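Local coordinates for tail fiber protein (PDB 5W5P) that probably recognises, and may degrade, the capsular polysaccharide of its Acinetobacter baumannii host as the tailspike of phage AM24, at residues S216-Y227 with R238-R249. Numbering follows the deposited sequence.
Sequences SQSVVVNGDRLY and RISALVRATQPR
Asp224 and Arg249 hold the tight, buried end of this contact. The carboxylate OD1 of Asp224 forms a salt bridge of 2.6 Å with NH1 of Arg249, the two flat groups standing almost perpendicular (87°), and the same carboxylate takes two backbone amides from 238-249. Gln247 N meets OD1 from above the carboxylate plane, whereas Thr246 N reaches OD2 on its syn side at 2.9 Å, and this grip fixes the rotation of the group. The guanidinium of Arg249, at the end of a straight run of methylenes (chi3 180°), turns its NE edge to Tyr227; NE and NH2 both donate to OH at 2.8 Å, within the guanidinium plane, and ring and guanidinium lie nearly coplanar. Asp196 also bonds to this hydroxyl, while Tyr256 packs against Arg249 in a cation-pi contact.

Between the two ends, 219-222 and 241-244 pair as parallel strands on successive coils of a beta-helix, consistent with the right-handed fold familiar from phage tailspikes. The ladder runs from Ala241 N to Ser218 O, through Val221 N to Leu242 O (2.8 Å) and Arg244 N to Val221 O, to Gly223 N on Arg244 O. Both strands turn a corner midway, at Val220 and at Leu242-Val243.

Toward the more open end, Arg244 lies across Val219, whose CG2 rests over one guanidinium face, 3.6 Å from CZ. With CG anti to the backbone N (chi1 175°) and a bend at chi3, Arg244 brings NH1 to OE1 of partly exposed Gln217 at 3.0 Å; its NE forms a salt bridge with Asp275. Beyond it, Ser218 N donates to Ser240 OG and Ser240 N to Ser218 OG, a reciprocal pair, and a water links Ser240 OG to Ser216 O.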
# COMPACT_ATOMS: atom_id res chain seq x y z
N SER A 216 1.70 13.78 33.23
CA SER A 216 2.38 15.00 32.85
C SER A 216 2.58 14.97 31.34
O SER A 216 2.27 13.97 30.67
CB SER A 216 3.71 15.15 33.58
OG SER A 216 4.58 14.08 33.26
N GLN A 217 3.12 16.05 30.80
CA GLN A 217 3.27 16.19 29.35
C GLN A 217 4.58 15.56 28.90
O GLN A 217 5.64 15.83 29.47
CB GLN A 217 3.21 17.67 28.95
CG GLN A 217 1.79 18.23 28.90
CD GLN A 217 0.86 17.40 28.02
OE1 GLN A 217 1.11 17.22 26.83
NE2 GLN A 217 -0.21 16.90 28.61
N SER A 218 4.50 14.72 27.86
CA SER A 218 5.67 14.08 27.27
C SER A 218 5.51 14.07 25.76
O SER A 218 4.63 13.39 25.22
CB SER A 218 5.85 12.66 27.80
OG SER A 218 4.65 11.91 27.68
N VAL A 219 6.37 14.81 25.07
CA VAL A 219 6.40 14.86 23.61
C VAL A 219 7.81 14.53 23.16
O VAL A 219 8.78 15.05 23.72
CB VAL A 219 5.97 16.25 23.08
CG1 VAL A 219 6.17 16.33 21.57
CG2 VAL A 219 4.52 16.55 23.48
N VAL A 220 7.94 13.65 22.17
CA VAL A 220 9.25 13.15 21.75
C VAL A 220 9.83 14.06 20.67
O VAL A 220 10.93 14.59 20.82
CB VAL A 220 9.17 11.70 21.25
CG1 VAL A 220 10.56 11.18 20.88
CG2 VAL A 220 8.53 10.81 22.31
N VAL A 221 9.08 14.26 19.58
CA VAL A 221 9.55 15.02 18.43
C VAL A 221 8.78 16.33 18.36
O VAL A 221 7.54 16.33 18.38
CB VAL A 221 9.40 14.22 17.13
CG1 VAL A 221 9.61 15.13 15.92
CG2 VAL A 221 10.37 13.04 17.09
N ASN A 222 9.51 17.44 18.29
CA ASN A 222 8.92 18.75 18.02
C ASN A 222 8.75 18.88 16.51
O ASN A 222 9.71 19.15 15.79
CB ASN A 222 9.80 19.87 18.57
CG ASN A 222 9.10 21.22 18.54
OD1 ASN A 222 8.28 21.50 17.67
ND2 ASN A 222 9.44 22.08 19.50
N GLY A 223 7.52 18.68 16.03
CA GLY A 223 7.26 18.73 14.61
C GLY A 223 7.29 20.11 14.00
O GLY A 223 7.24 20.23 12.77
N ASP A 224 7.35 21.16 14.83
CA ASP A 224 7.54 22.51 14.30
C ASP A 224 8.91 22.68 13.68
O ASP A 224 9.09 23.51 12.79
CB ASP A 224 7.36 23.56 15.41
CG ASP A 224 5.92 23.76 15.81
OD1 ASP A 224 5.07 24.01 14.93
OD2 ASP A 224 5.64 23.69 17.02
N ARG A 225 9.91 21.92 14.16
CA ARG A 225 11.31 22.14 13.83
C ARG A 225 12.01 20.94 13.22
O ARG A 225 13.15 21.09 12.75
CB ARG A 225 12.09 22.59 15.07
CG ARG A 225 11.43 23.69 15.86
CD ARG A 225 11.07 24.89 14.99
NE ARG A 225 10.53 26.00 15.77
CZ ARG A 225 10.16 27.16 15.26
NH1 ARG A 225 10.26 27.37 13.95
NH2 ARG A 225 9.66 28.11 16.04
N LEU A 226 11.39 19.77 13.21
CA LEU A 226 11.99 18.54 12.70
C LEU A 226 11.18 18.06 11.51
O LEU A 226 10.04 17.62 11.67
CB LEU A 226 12.06 17.47 13.80
CG LEU A 226 12.98 17.83 14.97
CD1 LEU A 226 13.15 16.67 15.95
CD2 LEU A 226 14.33 18.28 14.44
N TYR A 227 11.77 18.16 10.32
CA TYR A 227 11.16 17.70 9.08
C TYR A 227 11.91 16.48 8.56
O TYR A 227 13.04 16.21 8.97
CB TYR A 227 11.16 18.79 8.00
CG TYR A 227 10.47 20.09 8.38
CD1 TYR A 227 9.54 20.12 9.41
CD2 TYR A 227 10.73 21.27 7.69
CE1 TYR A 227 8.90 21.30 9.76
CE2 TYR A 227 10.10 22.46 8.03
CZ TYR A 227 9.19 22.47 9.06
OH TYR A 227 8.55 23.63 9.41
N ARG A 238 2.67 5.58 27.28
CA ARG A 238 2.12 6.71 28.03
C ARG A 238 2.77 8.03 27.62
O ARG A 238 3.08 8.89 28.45
CB ARG A 238 2.22 6.48 29.54
CG ARG A 238 1.49 5.23 30.01
CD ARG A 238 1.50 5.08 31.52
NE ARG A 238 0.94 3.81 31.94
CZ ARG A 238 1.64 2.69 32.09
NH1 ARG A 238 2.95 2.68 31.84
NH2 ARG A 238 1.05 1.57 32.49
N ILE A 239 2.97 8.19 26.31
CA ILE A 239 3.53 9.40 25.73
C ILE A 239 2.38 10.29 25.25
O ILE A 239 1.49 9.83 24.53
CB ILE A 239 4.49 9.07 24.57
CG1 ILE A 239 5.70 8.30 25.12
CG2 ILE A 239 4.89 10.33 23.80
CD1 ILE A 239 6.77 9.19 25.73
N SER A 240 2.40 11.55 25.66
CA SER A 240 1.28 12.45 25.35
C SER A 240 1.16 12.67 23.85
O SER A 240 0.05 12.79 23.32
CB SER A 240 1.45 13.77 26.08
OG SER A 240 1.81 13.56 27.44
N ALA A 241 2.29 12.75 23.15
CA ALA A 241 2.30 12.91 21.71
C ALA A 241 3.67 12.51 21.18
O ALA A 241 4.69 12.95 21.71
CB ALA A 241 1.99 14.36 21.31
N LEU A 242 3.69 11.67 20.15
CA LEU A 242 4.95 11.37 19.49
C LEU A 242 5.48 12.60 18.77
O LEU A 242 6.66 12.94 18.87
CB LEU A 242 4.78 10.21 18.50
CG LEU A 242 4.98 8.79 19.04
CD1 LEU A 242 3.89 8.40 20.04
CD2 LEU A 242 5.03 7.79 17.88
N VAL A 243 4.60 13.30 18.04
CA VAL A 243 4.94 14.52 17.33
C VAL A 243 3.91 15.59 17.69
O VAL A 243 2.71 15.33 17.69
CB VAL A 243 4.97 14.32 15.80
CG1 VAL A 243 5.48 15.59 15.11
CG2 VAL A 243 5.82 13.12 15.43
N ARG A 244 4.39 16.79 18.00
CA ARG A 244 3.53 17.92 18.28
C ARG A 244 4.10 19.14 17.55
O ARG A 244 5.31 19.27 17.41
CB ARG A 244 3.43 18.20 19.79
CG ARG A 244 2.63 19.44 20.15
CD ARG A 244 2.33 19.52 21.64
NE ARG A 244 1.44 18.45 22.06
CZ ARG A 244 1.22 18.09 23.33
NH1 ARG A 244 1.83 18.74 24.32
NH2 ARG A 244 0.40 17.10 23.61
N ALA A 245 3.20 19.99 17.07
CA ALA A 245 3.60 21.23 16.40
C ALA A 245 2.50 22.26 16.61
O ALA A 245 1.38 22.05 16.14
CB ALA A 245 3.87 20.99 14.92
N THR A 246 2.82 23.35 17.31
CA THR A 246 1.84 24.39 17.61
C THR A 246 2.31 25.80 17.24
O THR A 246 1.68 26.77 17.65
CB THR A 246 1.44 24.38 19.09
OG1 THR A 246 2.49 24.98 19.87
CG2 THR A 246 1.18 22.97 19.59
N GLN A 247 3.41 25.93 16.49
CA GLN A 247 3.97 27.26 16.24
C GLN A 247 3.64 27.72 14.83
O GLN A 247 4.13 27.13 13.86
CB GLN A 247 5.48 27.25 16.46
CG GLN A 247 5.90 27.20 17.92
CD GLN A 247 5.37 28.36 18.73
OE1 GLN A 247 5.26 29.49 18.24
NE2 GLN A 247 5.03 28.09 19.99
N PRO A 248 2.82 28.76 14.66
CA PRO A 248 2.56 29.28 13.31
C PRO A 248 3.84 29.82 12.68
O PRO A 248 4.64 30.50 13.33
CB PRO A 248 1.54 30.40 13.55
CG PRO A 248 1.00 30.16 14.93
CD PRO A 248 2.11 29.53 15.70
N ARG A 249 4.02 29.52 11.40
CA ARG A 249 5.19 29.97 10.67
C ARG A 249 4.92 29.85 9.18
O ARG A 249 4.02 29.12 8.75
CB ARG A 249 6.43 29.17 11.05
CG ARG A 249 6.37 27.72 10.62
CD ARG A 249 7.25 26.86 11.50
NE ARG A 249 7.19 25.46 11.10
CZ ARG A 249 6.32 24.58 11.57
NH1 ARG A 249 5.43 24.95 12.48
NH2 ARG A 249 6.35 23.33 11.14
O HOH W 1 3.59 11.49 29.87
O HOH W 2 -0.18 12.80 29.49